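Local structure of NDP-rhamnosyltransferase (Saccharopolyspora spinosa, 3TSA) at residues P209-A214 and R273-V278; P235-R240 and L312-D317; R240-A245 and A253-P258; T246-V251 and T352-T357; L289-G294 and D348-V353. The protein is a glycosyltransferase of the GT-B fold, which is built from two Rossmann-like domains that face each other across a cleft. All blocks are in the same frame, centred on the assembly; numbering follows the deposited sequence.

Interaction 1: residues P209-A214 and R273-V278; sequences PAWGAA and RIAESV
Arg273 lays its side chain over the indole of Trp211. Its CB points toward 209-214, and CG lies opposite the backbone N (chi1 168°), which carries the chain out over the ring. CD sits above the indole, 3.4 Å from Trp211 CE2, as a CH-pi contact with the five-membered ring. The chain then bends at chi3 (-68°). NE and CZ follow the same face, with CZ 3.8 Å from the centroid of that ring. The guanidinium lies nearly flat on it, the planes 22° apart. At the tip, NH1 is 3.4 Å from Trp211 CD1. The opposite face of the indole meets CG of Pro209, near the rim. Ala275 CB lies at the edge, 4.1 Å from Trp211 CZ2. Pro209 CD packs on Val278 CG1 at 3.7 Å. A water in the ring plane also accepts from Glu276 N at 3.0 Å. The contact joins the 3-10 turn 210-212, in the connection between the two domains, to the edge strand 272-274 of the second sheet. Trp211 NE1 and Arg273 NH1 are both donors and do not bond. The pair is held by cation-pi attraction and stacking, with the indole N-H making a weak bond to the water.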
# COMPACT_ATOMS: atom_id res chain seq x y z
N PRO A 209 18.90 1.15 1.36
CA PRO A 209 20.11 1.67 2.00
C PRO A 209 21.27 1.70 0.99
O PRO A 209 21.38 0.84 0.13
CB PRO A 209 20.35 0.66 3.14
CG PRO A 209 19.89 -0.68 2.54
CD PRO A 209 18.66 -0.28 1.65
N ALA A 210 22.18 2.67 1.09
CA ALA A 210 23.28 2.67 0.11
C ALA A 210 24.12 1.36 0.14
O ALA A 210 24.60 0.87 -0.90
CB ALA A 210 24.19 3.90 0.29
N TRP A 211 24.31 0.81 1.34
CA TRP A 211 25.04 -0.43 1.48
C TRP A 211 24.33 -1.64 0.86
O TRP A 211 24.92 -2.74 0.81
CB TRP A 211 25.39 -0.68 2.94
CG TRP A 211 24.22 -0.73 3.85
CD1 TRP A 211 23.77 0.26 4.65
CD2 TRP A 211 23.36 -1.85 4.08
NE1 TRP A 211 22.69 -0.15 5.40
CE2 TRP A 211 22.43 -1.45 5.08
CE3 TRP A 211 23.32 -3.15 3.60
CZ2 TRP A 211 21.41 -2.30 5.54
CZ3 TRP A 211 22.30 -3.99 4.06
CH2 TRP A 211 21.35 -3.54 4.99
N GLY A 212 23.10 -1.44 0.39
CA GLY A 212 22.24 -2.52 -0.12
C GLY A 212 22.33 -2.74 -1.59
O GLY A 212 21.61 -3.62 -2.13
N ALA A 213 23.15 -1.93 -2.27
CA ALA A 213 23.20 -2.00 -3.74
C ALA A 213 24.06 -3.16 -4.24
O ALA A 213 23.77 -3.79 -5.27
CB ALA A 213 23.73 -0.64 -4.34
N ALA A 214 25.12 -3.46 -3.48
CA ALA A 214 26.11 -4.41 -3.95
C ALA A 214 26.68 -5.14 -2.74
O ALA A 214 26.72 -4.61 -1.63
CB ALA A 214 27.23 -3.65 -4.66
N ARG A 273 26.22 -5.04 11.35
CA ARG A 273 25.50 -3.80 11.13
C ARG A 273 24.06 -4.00 11.58
O ARG A 273 23.50 -5.04 11.28
CB ARG A 273 25.48 -3.52 9.67
CG ARG A 273 24.49 -2.37 9.31
CD ARG A 273 24.37 -2.22 7.81
NE ARG A 273 25.62 -1.72 7.30
CZ ARG A 273 25.96 -0.42 7.28
NH1 ARG A 273 25.12 0.52 7.73
NH2 ARG A 273 27.15 -0.06 6.81
N ILE A 274 23.51 -3.04 12.33
CA ILE A 274 22.10 -3.03 12.69
C ILE A 274 21.33 -2.31 11.60
O ILE A 274 21.58 -1.12 11.36
CB ILE A 274 21.83 -2.40 14.11
CG1 ILE A 274 22.68 -3.09 15.24
CG2 ILE A 274 20.31 -2.45 14.39
CD1 ILE A 274 22.63 -2.42 16.70
N ALA A 275 20.46 -3.02 10.88
CA ALA A 275 19.68 -2.40 9.78
C ALA A 275 18.57 -1.54 10.36
O ALA A 275 17.86 -1.95 11.30
CB ALA A 275 19.11 -3.45 8.79
N GLU A 276 18.42 -0.34 9.81
CA GLU A 276 17.50 0.65 10.38
C GLU A 276 16.07 0.51 9.86
O GLU A 276 15.66 1.32 9.04
CB GLU A 276 18.04 2.06 10.08
CG GLU A 276 19.07 2.56 11.08
CD GLU A 276 18.45 2.82 12.45
OE1 GLU A 276 18.86 2.12 13.41
OE2 GLU A 276 17.51 3.65 12.55
N SER A 277 15.36 -0.53 10.27
CA SER A 277 13.95 -0.79 9.82
C SER A 277 13.89 -0.87 8.28
O SER A 277 13.16 -0.14 7.62
CB SER A 277 12.97 0.26 10.33
OG SER A 277 12.71 0.06 11.69
N VAL A 278 14.72 -1.72 7.69
CA VAL A 278 14.87 -1.71 6.24
C VAL A 278 14.25 -3.01 5.73
O VAL A 278 14.73 -4.08 6.09
CB VAL A 278 16.38 -1.75 5.78
CG1 VAL A 278 16.43 -1.84 4.19
CG2 VAL A 278 17.15 -0.52 6.26
O HOH W 1 20.51 0.56 7.91

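Interaction 2: residues P235-R240 and L312-D317; sequences PAPLLR and LPQYFD
Pro237 meets Leu312 and Gln314 from the first turn of helix 236-246. Leu312 puts its CD2 methyl beside the proline, 4.2 Å from Pro237 CB. The same methyl lies 4.0 Å from Pro237 O, so it touches both the ring and the helix backbone. Leu312 CG stands beside its own backbone N, opposite the carbonyl carbon (chi1 -63°), and this carries CD2 to the helix, while CD1 turns to Ile291. Gln314 comes in as a second neighbour. Its side chain, bent at chi2 (-62°), packs loosely near the proline. All three touching residues are buried, and the link between the segments is van der Waals packing. In the next shell, the helical turn is held by the bond from Arg240 N to Ala236 O, 2.9 Å long. The loop 312-317 is fixed by backbone N-H groups of Gln314 and Tyr315, which both bond to Gln318 OE1. Leu312 also rests on Phe346 of helix 343-354, and Gln314 touches Thr233 of helix 227-233. The contact therefore ties the start of helix 236-246 to the loop that leaves strand 309-311, in the Rossmann-like second domain, just before helix 318-327 begins.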
# COMPACT_ATOMS: atom_id res chain seq x y z
N PRO A 235 15.74 -12.93 24.04
CA PRO A 235 16.89 -12.65 23.18
C PRO A 235 17.59 -13.90 22.64
O PRO A 235 18.40 -13.79 21.69
CB PRO A 235 17.85 -11.87 24.07
CG PRO A 235 17.13 -11.72 25.41
CD PRO A 235 15.82 -12.36 25.41
N ALA A 236 17.37 -15.07 23.24
CA ALA A 236 18.28 -16.20 22.97
C ALA A 236 18.55 -16.54 21.50
O ALA A 236 19.71 -16.66 21.16
CB ALA A 236 17.88 -17.50 23.75
N PRO A 237 17.53 -16.63 20.63
CA PRO A 237 17.82 -17.01 19.22
C PRO A 237 18.62 -15.92 18.46
O PRO A 237 19.56 -16.24 17.71
CB PRO A 237 16.45 -17.32 18.63
CG PRO A 237 15.52 -16.53 19.43
CD PRO A 237 16.07 -16.56 20.86
N LEU A 238 18.40 -14.67 18.86
CA LEU A 238 19.13 -13.54 18.27
C LEU A 238 20.57 -13.57 18.76
O LEU A 238 21.51 -13.47 17.97
CB LEU A 238 18.49 -12.22 18.64
CG LEU A 238 19.01 -10.92 18.01
CD1 LEU A 238 18.94 -10.93 16.46
CD2 LEU A 238 18.30 -9.68 18.62
N LEU A 239 20.75 -13.76 20.06
CA LEU A 239 22.13 -13.71 20.58
C LEU A 239 22.88 -14.88 19.98
O LEU A 239 24.10 -14.74 19.64
CB LEU A 239 22.06 -13.88 22.12
CG LEU A 239 21.47 -12.66 22.82
CD1 LEU A 239 21.27 -12.90 24.36
CD2 LEU A 239 22.34 -11.41 22.51
N ARG A 240 22.20 -16.04 19.90
CA ARG A 240 22.86 -17.25 19.39
C ARG A 240 23.28 -17.04 17.96
O ARG A 240 24.39 -17.41 17.60
CB ARG A 240 21.97 -18.50 19.48
CG ARG A 240 21.87 -19.03 20.91
CD ARG A 240 20.60 -19.84 21.21
NE ARG A 240 20.58 -20.28 22.64
CZ ARG A 240 19.51 -20.78 23.28
NH1 ARG A 240 18.34 -20.84 22.72
NH2 ARG A 240 19.64 -21.11 24.57
N LEU A 312 16.03 -21.47 12.64
CA LEU A 312 15.90 -21.86 14.08
C LEU A 312 14.45 -21.82 14.43
O LEU A 312 13.94 -20.88 15.05
CB LEU A 312 16.71 -20.87 14.91
CG LEU A 312 18.26 -20.71 14.79
CD1 LEU A 312 18.72 -20.27 13.49
CD2 LEU A 312 18.58 -19.57 15.78
N PRO A 313 13.70 -22.89 14.11
CA PRO A 313 12.26 -22.81 14.34
C PRO A 313 11.89 -22.74 15.84
O PRO A 313 12.65 -23.27 16.68
CB PRO A 313 11.76 -24.17 13.77
CG PRO A 313 13.00 -25.13 13.92
CD PRO A 313 14.13 -24.19 13.56
N GLN A 314 10.79 -22.08 16.11
CA GLN A 314 10.33 -21.81 17.49
C GLN A 314 8.93 -22.32 17.76
O GLN A 314 8.66 -22.91 18.82
CB GLN A 314 10.42 -20.29 17.78
CG GLN A 314 11.79 -19.67 17.51
CD GLN A 314 12.91 -20.27 18.38
OE1 GLN A 314 14.02 -20.48 17.89
NE2 GLN A 314 12.60 -20.57 19.65
N TYR A 315 8.01 -22.08 16.83
CA TYR A 315 6.63 -22.35 17.14
C TYR A 315 5.80 -22.50 15.85
O TYR A 315 6.31 -22.28 14.74
CB TYR A 315 6.04 -21.28 18.08
CG TYR A 315 6.07 -19.81 17.60
CD1 TYR A 315 5.97 -19.41 16.22
CD2 TYR A 315 6.11 -18.81 18.57
CE1 TYR A 315 5.96 -18.04 15.89
CE2 TYR A 315 6.04 -17.52 18.25
CZ TYR A 315 5.99 -17.12 16.94
OH TYR A 315 5.93 -15.78 16.67
N PHE A 316 4.53 -22.87 16.04
CA PHE A 316 3.56 -23.02 14.92
C PHE A 316 4.07 -23.82 13.73
O PHE A 316 4.41 -25.00 13.91
CB PHE A 316 2.93 -21.67 14.59
CG PHE A 316 2.13 -21.14 15.74
CD1 PHE A 316 0.97 -21.83 16.18
CD2 PHE A 316 2.61 -20.07 16.52
CE1 PHE A 316 0.24 -21.40 17.35
CE2 PHE A 316 1.90 -19.64 17.71
CZ PHE A 316 0.70 -20.31 18.09
N ASP A 317 4.15 -23.19 12.55
CA ASP A 317 4.49 -23.88 11.30
C ASP A 317 5.97 -23.90 11.06
O ASP A 317 6.43 -24.50 10.06
CB ASP A 317 3.83 -23.09 10.11
CG ASP A 317 4.22 -21.65 10.09
OD1 ASP A 317 4.24 -21.00 11.15
OD2 ASP A 317 4.46 -21.11 8.99

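Interaction 3: residues R240-A245 and A253-P258; sequences RAVAAA and AVIAVP
Val242 and Ile255 are brought together by their first torsions. In Val242, chi1 of 166° sets CG1 opposite the backbone N, which leaves CG2, beside the N, as the branch that reaches the strand. In Ile255, chi1 of -64° sends CG1 out beside the backbone N, and the chain goes on to CD1. The two side chains are roughly perpendicular. Val242 CG2 lies 3.7 Å from Ile255 CD1 and 4.1 Å from Ile255 CG1. One turn along the helix, Ala245 meets Ala253 methyl to methyl, with the two CB atoms 4.4 Å apart. These are small groups, and the backbones come close here: the CA atoms of Ala245 and Ala253 are 6.4 Å apart. Helix 236-246 joins the parallel neighbours 219-224 and 251-256 as part of a beta-alpha-beta crossover, the repeating unit of a Rossmann-like domain. The helix packs on the face of the very strand it leads into. Ala241 and Val242 also touch Ile223, so the helix spans both strands of the crossover. Ala253 and Ile255 are two residues apart and present the same strand face to it. Val254, between them, turns to the other side of the sheet and touches Trp211 and Phe283. Phe346 of helix 343-354 packs on Ala241 and Ala244. Within the helix, Ala245 N bonds to Ala241 O at 2.9 Å.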
# COMPACT_ATOMS: atom_id res chain seq x y z
N ARG A 240 22.20 -16.04 19.90
CA ARG A 240 22.86 -17.25 19.39
C ARG A 240 23.28 -17.04 17.96
O ARG A 240 24.39 -17.41 17.60
CB ARG A 240 21.97 -18.50 19.48
CG ARG A 240 21.87 -19.03 20.91
CD ARG A 240 20.60 -19.84 21.21
NE ARG A 240 20.58 -20.28 22.64
CZ ARG A 240 19.51 -20.78 23.28
NH1 ARG A 240 18.34 -20.84 22.72
NH2 ARG A 240 19.64 -21.11 24.57
N ALA A 241 22.42 -16.45 17.14
CA ALA A 241 22.78 -16.26 15.72
C ALA A 241 23.87 -15.23 15.53
O ALA A 241 24.72 -15.39 14.67
CB ALA A 241 21.50 -15.80 14.89
N VAL A 242 23.81 -14.14 16.30
CA VAL A 242 24.82 -13.04 16.21
C VAL A 242 26.21 -13.62 16.59
O VAL A 242 27.20 -13.36 15.91
CB VAL A 242 24.46 -11.87 17.11
CG1 VAL A 242 25.69 -10.94 17.24
CG2 VAL A 242 23.34 -11.11 16.39
N ALA A 243 26.25 -14.44 17.63
CA ALA A 243 27.55 -15.02 18.08
C ALA A 243 28.09 -15.99 17.02
O ALA A 243 29.26 -15.90 16.58
CB ALA A 243 27.34 -15.75 19.39
N ALA A 244 27.25 -16.90 16.54
CA ALA A 244 27.72 -17.84 15.56
C ALA A 244 28.18 -17.12 14.27
O ALA A 244 29.24 -17.50 13.68
CB ALA A 244 26.60 -18.84 15.27
N ALA A 245 27.42 -16.12 13.81
CA ALA A 245 27.76 -15.48 12.54
C ALA A 245 29.01 -14.63 12.70
O ALA A 245 29.92 -14.69 11.87
CB ALA A 245 26.59 -14.58 11.98
N ALA A 253 27.74 -9.58 9.32
CA ALA A 253 26.35 -9.87 9.79
C ALA A 253 25.46 -8.66 9.60
O ALA A 253 25.82 -7.57 10.04
CB ALA A 253 26.39 -10.28 11.28
N VAL A 254 24.36 -8.76 8.84
CA VAL A 254 23.43 -7.62 8.75
C VAL A 254 22.26 -8.00 9.63
O VAL A 254 21.62 -9.01 9.37
CB VAL A 254 22.92 -7.31 7.27
CG1 VAL A 254 21.79 -6.27 7.25
CG2 VAL A 254 24.08 -6.87 6.38
N ILE A 255 22.01 -7.21 10.68
CA ILE A 255 21.03 -7.66 11.71
C ILE A 255 19.76 -6.84 11.55
O ILE A 255 19.76 -5.59 11.66
CB ILE A 255 21.58 -7.52 13.15
CG1 ILE A 255 22.77 -8.44 13.37
CG2 ILE A 255 20.56 -7.99 14.15
CD1 ILE A 255 23.72 -7.95 14.47
N ALA A 256 18.67 -7.56 11.23
CA ALA A 256 17.36 -6.96 10.94
C ALA A 256 16.35 -7.41 12.02
O ALA A 256 15.79 -8.52 11.92
CB ALA A 256 16.88 -7.34 9.51
N VAL A 257 16.17 -6.61 13.09
CA VAL A 257 15.21 -6.94 14.16
C VAL A 257 14.42 -5.67 14.44
O VAL A 257 14.90 -4.61 14.03
CB VAL A 257 15.87 -7.50 15.44
CG1 VAL A 257 16.71 -8.75 15.08
CG2 VAL A 257 16.67 -6.42 16.18
N PRO A 258 13.25 -5.77 15.10
CA PRO A 258 12.39 -4.60 15.36
C PRO A 258 13.10 -3.62 16.26
O PRO A 258 13.92 -4.04 17.08
CB PRO A 258 11.23 -5.21 16.16
CG PRO A 258 11.15 -6.60 15.59
CD PRO A 258 12.58 -7.00 15.56

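Interaction 4: residues T246-V251 and T352-T357; sequences TELPGV and TVLGDT
Leu248 and Val251 meet Leu354 through methyl groups alone. No aromatic ring, amide or guanidinium takes part, so there are no faces or edges to match. One methyl of Leu354 does the work. Its CD1 lies 3.8 Å from Val251 CG2 and 4.0 Å from Leu248 CD2. The Val251 side chain stands nearly square to that of Leu354. Leu248 and Leu354 instead lie alongside, pointing opposite ways. In Leu354, CG stands beside its own backbone N (chi1 -62°) and the chain runs on extended to CD1, which puts that methyl at the loop. The backbones stay well apart, with the CA atoms of Val251 and Leu354 9.5 Å from each other. The loop is the return from helix 236-246 to strand 251-256, the alpha-to-beta step of a Rossmann-like crossover. It holds a type II beta turn from Leu248 to Val251, closed by a weak bond of 3.3 Å from Val251 N to Leu248 O. Gly250 takes the third position of the turn with a positive phi (105°), where a side chain would press on the carbonyl O of Pro249. On the other side, helix 343-354 is ending. Asp356 N bonds to Val353 O at 3.2 Å, and the side chain of Asp356 caps the backbone N of Gly358. Arg219 serves both segments: its NH1 bonds to Leu354 O, and its backbone bonds to Gly250. Leu248 also packs on Ile350 and Ala351 of the same helix.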
# COMPACT_ATOMS: atom_id res chain seq x y z
N THR A 246 29.06 -13.81 13.74
CA THR A 246 30.13 -12.78 13.74
C THR A 246 31.50 -13.38 14.07
O THR A 246 32.54 -12.77 13.78
CB THR A 246 29.82 -11.61 14.69
OG1 THR A 246 29.60 -12.09 16.04
CG2 THR A 246 28.58 -10.83 14.20
N GLU A 247 31.51 -14.53 14.71
CA GLU A 247 32.74 -15.20 15.02
C GLU A 247 33.37 -15.90 13.84
O GLU A 247 34.52 -16.28 13.90
CB GLU A 247 32.47 -16.22 16.10
CG GLU A 247 32.34 -15.54 17.44
CD GLU A 247 32.28 -16.57 18.57
OE1 GLU A 247 31.67 -16.21 19.60
OE2 GLU A 247 32.83 -17.72 18.41
N LEU A 248 32.62 -16.11 12.77
CA LEU A 248 33.09 -16.88 11.66
C LEU A 248 33.95 -16.01 10.77
O LEU A 248 33.58 -14.83 10.52
CB LEU A 248 31.88 -17.45 10.90
CG LEU A 248 32.27 -18.57 9.93
CD1 LEU A 248 32.86 -19.77 10.60
CD2 LEU A 248 31.16 -18.95 8.99
N PRO A 249 35.13 -16.58 10.31
CA PRO A 249 36.05 -15.81 9.49
C PRO A 249 35.31 -15.45 8.24
O PRO A 249 34.61 -16.33 7.65
CB PRO A 249 37.17 -16.82 9.11
CG PRO A 249 37.08 -17.97 10.08
CD PRO A 249 35.64 -17.95 10.62
N GLY A 250 35.40 -14.20 7.85
CA GLY A 250 34.89 -13.82 6.55
C GLY A 250 33.57 -13.06 6.63
O GLY A 250 33.28 -12.30 5.73
N VAL A 251 32.82 -13.24 7.72
CA VAL A 251 31.39 -12.87 7.73
C VAL A 251 31.15 -11.43 8.10
O VAL A 251 31.84 -10.87 9.00
CB VAL A 251 30.53 -13.83 8.68
CG1 VAL A 251 29.12 -13.21 8.97
CG2 VAL A 251 30.45 -15.23 8.12
N THR A 352 29.19 -24.31 6.43
CA THR A 352 28.91 -25.37 5.50
C THR A 352 28.13 -24.72 4.30
O THR A 352 28.38 -25.03 3.16
CB THR A 352 28.02 -26.42 6.14
OG1 THR A 352 28.84 -27.20 7.05
CG2 THR A 352 27.49 -27.33 5.10
N VAL A 353 27.13 -23.92 4.61
CA VAL A 353 26.36 -23.22 3.56
C VAL A 353 27.24 -22.28 2.72
O VAL A 353 27.21 -22.32 1.47
CB VAL A 353 25.11 -22.45 4.16
CG1 VAL A 353 24.34 -21.71 2.99
CG2 VAL A 353 24.18 -23.42 4.82
N LEU A 354 28.06 -21.46 3.40
CA LEU A 354 28.97 -20.53 2.72
C LEU A 354 30.02 -21.29 1.87
O LEU A 354 30.62 -20.71 0.92
CB LEU A 354 29.68 -19.57 3.70
CG LEU A 354 28.78 -18.61 4.53
CD1 LEU A 354 29.61 -17.80 5.52
CD2 LEU A 354 27.89 -17.68 3.63
N GLY A 355 30.30 -22.55 2.21
CA GLY A 355 31.27 -23.30 1.39
C GLY A 355 30.73 -24.19 0.29
O GLY A 355 31.51 -24.91 -0.37
N ASP A 356 29.40 -24.18 0.08
CA ASP A 356 28.76 -25.14 -0.86
C ASP A 356 27.65 -24.45 -1.60
O ASP A 356 26.61 -24.18 -1.03
CB ASP A 356 28.29 -26.37 -0.08
CG ASP A 356 27.65 -27.45 -0.93
OD1 ASP A 356 27.53 -27.27 -2.17
OD2 ASP A 356 27.27 -28.48 -0.33
N THR A 357 27.92 -24.13 -2.87
CA THR A 357 26.99 -23.42 -3.76
C THR A 357 25.73 -24.25 -4.05
O THR A 357 24.76 -23.74 -4.57
CB THR A 357 27.67 -23.03 -5.10
OG1 THR A 357 28.14 -24.23 -5.70
CG2 THR A 357 28.84 -22.09 -4.86

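Interaction 5: residues L289-G294 and D348-V353; sequences LVICAG and DSIATV
Strand 289-292 and helix 348-353 run nearly antiparallel, their axes 10.2 Å apart at closest approach and at 152° to each other. This is the helix-on-sheet packing of a Rossmann-like domain: helix 343-354 lies against one face of the parallel second sheet. Leu289 is the main strand residue. Its CG lies opposite the backbone N (chi1 174°), which sends the fork toward the helix. The two methyls then part. CD1 lies 3.7 Å from Val353 CG1, and CD2 lies 3.8 Å from Ile350 CG2. The fork thus spans two residues that are three apart on the helix. Two residues along the strand, Ile291 reaches in with its end, and its CD1 is 3.8 Å from Ile350 CD1. In all three pairs the side chains cross at close to 90°, and all four residues are buried. Ile350 also packs on Ala244 and Ala245 of helix 236-246, so the two helices lie side by side on the sheet. On the helix itself, Asp348 O accepts twice from Thr352. Thr352 N and Thr352 OG1 come from opposite faces of the carbonyl plane, with OG1 2.9 Å from Asp348 O and well out of that plane.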
# COMPACT_ATOMS: atom_id res chain seq x y z
N LEU A 289 23.30 -15.81 2.82
CA LEU A 289 22.61 -16.69 3.78
C LEU A 289 21.65 -15.84 4.61
O LEU A 289 22.01 -14.66 4.86
CB LEU A 289 23.65 -17.41 4.68
CG LEU A 289 23.16 -18.28 5.84
CD1 LEU A 289 22.41 -19.50 5.32
CD2 LEU A 289 24.32 -18.70 6.78
N VAL A 290 20.47 -16.39 5.00
CA VAL A 290 19.59 -15.70 5.89
C VAL A 290 19.47 -16.58 7.15
O VAL A 290 19.25 -17.79 6.97
CB VAL A 290 18.16 -15.51 5.32
CG1 VAL A 290 17.25 -14.81 6.42
CG2 VAL A 290 18.32 -14.61 4.15
N ILE A 291 19.69 -16.02 8.34
CA ILE A 291 19.41 -16.87 9.56
C ILE A 291 18.10 -16.29 10.09
O ILE A 291 17.99 -15.07 10.35
CB ILE A 291 20.52 -16.68 10.68
CG1 ILE A 291 21.88 -17.22 10.20
CG2 ILE A 291 20.12 -17.43 11.97
CD1 ILE A 291 23.12 -16.75 10.98
N CYS A 292 17.11 -17.16 10.28
CA CYS A 292 15.78 -16.70 10.67
C CYS A 292 15.08 -17.76 11.50
O CYS A 292 15.61 -18.86 11.70
CB CYS A 292 14.96 -16.35 9.44
SG CYS A 292 14.71 -17.73 8.25
N ALA A 293 13.84 -17.50 11.88
CA ALA A 293 13.15 -18.50 12.74
C ALA A 293 12.19 -19.35 11.86
O ALA A 293 11.60 -20.36 12.36
CB ALA A 293 12.39 -17.77 13.87
N GLY A 294 12.02 -18.97 10.58
CA GLY A 294 11.16 -19.75 9.68
C GLY A 294 9.77 -19.16 9.47
O GLY A 294 8.93 -19.74 8.83
N ASP A 348 29.40 -24.14 12.54
CA ASP A 348 29.79 -25.09 11.50
C ASP A 348 28.70 -25.08 10.39
O ASP A 348 29.04 -25.19 9.18
CB ASP A 348 29.98 -26.52 12.08
CG ASP A 348 31.30 -26.68 12.81
OD1 ASP A 348 32.11 -25.79 12.79
OD2 ASP A 348 31.48 -27.72 13.47
N SER A 349 27.46 -24.84 10.78
CA SER A 349 26.34 -24.85 9.81
C SER A 349 26.46 -23.65 8.87
O SER A 349 26.20 -23.73 7.67
CB SER A 349 24.99 -24.78 10.51
OG SER A 349 24.73 -25.99 11.19
N ILE A 350 26.78 -22.51 9.43
CA ILE A 350 26.99 -21.32 8.61
C ILE A 350 28.12 -21.54 7.63
O ILE A 350 27.96 -21.30 6.42
CB ILE A 350 27.33 -20.07 9.48
CG1 ILE A 350 26.10 -19.72 10.37
CG2 ILE A 350 27.66 -18.86 8.53
CD1 ILE A 350 26.38 -18.59 11.41
N ALA A 351 29.25 -22.03 8.13
CA ALA A 351 30.40 -22.32 7.27
C ALA A 351 30.04 -23.31 6.17
O ALA A 351 30.50 -23.14 5.05
CB ALA A 351 31.61 -22.87 8.11
N THR A 352 29.19 -24.31 6.43
CA THR A 352 28.91 -25.37 5.50
C THR A 352 28.13 -24.72 4.30
O THR A 352 28.38 -25.03 3.16
CB THR A 352 28.02 -26.42 6.14
OG1 THR A 352 28.84 -27.20 7.05
CG2 THR A 352 27.49 -27.33 5.10
N VAL A 353 27.13 -23.92 4.61
CA VAL A 353 26.36 -23.22 3.56
C VAL A 353 27.24 -22.28 2.72
O VAL A 353 27.21 -22.32 1.47
CB VAL A 353 25.11 -22.45 4.16
CG1 VAL A 353 24.34 -21.71 2.99
CG2 VAL A 353 24.18 -23.42 4.82

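How the interactions relate
All five contacts involve the second domain. Interactions 2 and 3 share helix 236-246 and Arg240, and meet where Leu238 CD1 lies 3.4 Å from Val257 CG1. Interactions 4 and 5 share helix 343-354, with centres about 9 Å apart; Leu248 CD2 touches Ile350 CG2 at 3.5 Å. Interactions 3 and 5 join these two helices, since Ala245 CA is 3.6 Å from Ile350 CD1. Interaction 1 lies across the sheet from the helices. It connects to interaction 3 through strand pairing, with Ala275 N 2.8 Å from Ile255 O, and through Trp211 on Val254. Interaction 2 is tied to interaction 5 by a probable 2.8 Å hydrogen bond from Leu312 N to Cys292 O.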